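Local coordinates for protein spectinomycin phosphotransferase (Legionella pneumophila, PDB 3I1A) that phosphorylates the antibiotic spectinomycin, probably with a nucleotide as phosphate donor, and so acts as an antibiotic resistance factor with a protein-kinase-like fold, at residues 238-243 with 270-275. Residues are numbered along the deposited sequence; the frame is centred on the assembly and turned at random.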
# COMPACT_ATOMS: atom_id res chain seq x y z
N PRO A 238 -9.44 -12.73 0.73
CA PRO A 238 -10.81 -12.43 1.18
C PRO A 238 -10.94 -10.91 1.17
O PRO A 238 -9.97 -10.20 1.44
CB PRO A 238 -10.81 -12.95 2.62
CG PRO A 238 -9.86 -14.12 2.55
CD PRO A 238 -8.71 -13.52 1.73
N LYS A 239 -12.14 -10.42 0.88
CA LYS A 239 -12.39 -8.98 0.80
C LYS A 239 -11.96 -8.24 2.06
O LYS A 239 -11.65 -7.05 1.99
CB LYS A 239 -13.88 -8.72 0.54
CG LYS A 239 -14.84 -9.19 1.65
CD LYS A 239 -16.30 -8.83 1.28
CE LYS A 239 -17.28 -9.12 2.43
NZ LYS A 239 -17.35 -10.56 2.83
N GLU A 240 -11.96 -8.95 3.19
CA GLU A 240 -11.58 -8.33 4.45
C GLU A 240 -10.13 -7.82 4.47
O GLU A 240 -9.78 -6.98 5.29
CB GLU A 240 -11.86 -9.32 5.61
CG GLU A 240 -13.37 -9.56 5.89
CD GLU A 240 -14.09 -10.43 4.85
OE1 GLU A 240 -13.44 -11.13 4.04
OE2 GLU A 240 -15.34 -10.42 4.86
N ARG A 241 -9.31 -8.31 3.55
CA ARG A 241 -7.93 -7.84 3.39
C ARG A 241 -7.96 -6.31 3.18
O ARG A 241 -7.07 -5.57 3.65
CB ARG A 241 -7.31 -8.50 2.18
CG ARG A 241 -6.05 -7.82 1.63
CD ARG A 241 -4.85 -8.08 2.51
NE ARG A 241 -4.79 -7.14 3.63
CZ ARG A 241 -3.76 -7.07 4.45
NH1 ARG A 241 -2.71 -7.88 4.27
NH2 ARG A 241 -3.77 -6.20 5.46
N ASP A 242 -8.95 -5.85 2.42
CA ASP A 242 -9.11 -4.42 2.20
C ASP A 242 -10.08 -3.77 3.19
O ASP A 242 -9.86 -2.64 3.66
CB ASP A 242 -9.61 -4.12 0.77
CG ASP A 242 -8.54 -4.33 -0.28
OD1 ASP A 242 -7.34 -4.43 0.09
OD2 ASP A 242 -8.89 -4.38 -1.47
N LEU A 243 -11.16 -4.46 3.54
CA LEU A 243 -12.14 -3.85 4.43
C LEU A 243 -11.61 -3.52 5.82
O LEU A 243 -12.14 -2.63 6.48
CB LEU A 243 -13.41 -4.74 4.53
CG LEU A 243 -14.14 -4.86 3.18
CD1 LEU A 243 -15.46 -5.69 3.33
CD2 LEU A 243 -14.46 -3.46 2.66
N ILE A 270 -22.78 -5.72 3.44
CA ILE A 270 -22.52 -5.62 4.88
C ILE A 270 -22.22 -6.93 5.57
O ILE A 270 -22.04 -6.96 6.79
CB ILE A 270 -23.69 -4.92 5.62
CG1 ILE A 270 -25.03 -5.50 5.16
CG2 ILE A 270 -23.60 -3.43 5.40
CD1 ILE A 270 -26.19 -5.09 6.02
N ASN A 271 -22.19 -8.03 4.82
CA ASN A 271 -21.85 -9.31 5.44
C ASN A 271 -20.34 -9.45 5.38
O ASN A 271 -19.78 -9.95 4.40
CB ASN A 271 -22.53 -10.48 4.74
CG ASN A 271 -24.03 -10.48 4.99
OD1 ASN A 271 -24.47 -10.66 6.12
ND2 ASN A 271 -24.81 -10.23 3.94
N VAL A 272 -19.72 -9.01 6.46
CA VAL A 272 -18.28 -9.01 6.59
C VAL A 272 -17.89 -10.04 7.62
O VAL A 272 -18.45 -10.08 8.71
CB VAL A 272 -17.82 -7.58 6.99
CG1 VAL A 272 -16.29 -7.50 7.13
CG2 VAL A 272 -18.30 -6.58 5.93
N ASP A 273 -16.93 -10.89 7.26
CA ASP A 273 -16.48 -11.95 8.15
C ASP A 273 -15.60 -11.32 9.22
O ASP A 273 -14.47 -10.91 8.95
CB ASP A 273 -15.71 -13.01 7.36
CG ASP A 273 -15.38 -14.22 8.19
OD1 ASP A 273 -14.99 -14.06 9.36
OD2 ASP A 273 -15.50 -15.34 7.67
N LYS A 274 -16.13 -11.25 10.44
CA LYS A 274 -15.42 -10.64 11.55
C LYS A 274 -14.16 -11.35 11.99
O LYS A 274 -13.24 -10.72 12.55
CB LYS A 274 -16.38 -10.48 12.75
CG LYS A 274 -15.68 -10.14 14.06
CD LYS A 274 -16.69 -9.94 15.18
CE LYS A 274 -16.01 -9.88 16.53
NZ LYS A 274 -15.40 -11.20 16.90
N THR A 275 -14.08 -12.65 11.75
CA THR A 275 -12.89 -13.38 12.14
C THR A 275 -11.76 -13.02 11.18
O THR A 275 -10.62 -12.80 11.60
CB THR A 275 -13.13 -14.90 12.10
OG1 THR A 275 -14.20 -15.23 13.01
CG2 THR A 275 -11.89 -15.64 12.47
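Lys239 and Glu240 together grip the backbone of the extended 271-273 segment with their charged ends. Lys239 NZ donates to Asn271 O at 3.0 Å, lying in the carbonyl plane. Glu240 OE2 accepts from Asp273 N at 2.9 Å in a nearly straight bond. A salt bridge of 2.9 Å joins Lys239 NZ to the same Glu240 OE2, which is thus held from opposite faces of its carboxylate: the ammonium approaches on the syn side but tilted 25° out of the plane, the amide from above the other face. With chi2 and chi3 both extended, the lysine chain turns at its last torsion (chi4 -61°), which brings NZ to the carbonyl and the carboxylate. Its positive charge probably favours the ionised glutamate.

Aliphatic carbons of the same residues and of Leu243 also meet Val272. Glu240 CG rests 3.8 Å from Val272 CG1, the two side chains running past each other in opposite directions, and Leu243 CD1 meets Val272 CG2 at 4.0 Å.

Asp273 also N-caps helix 274-297: its OD1 accepts from Thr275 N (2.9 Å) and from Ile276 N. The amide taken by Glu240 therefore belongs to the N-cap residue itself. Away from the nucleotide- and magnesium-binding residues, the contact ties the short helix 240-243, which follows strand 235-237, to the connection between helices 257-267 and 274-297. Tyr264 of the former touches both Leu243 and Val272; Ile276 and Leu277 of the latter pack on Glu240 and Leu243, respectively.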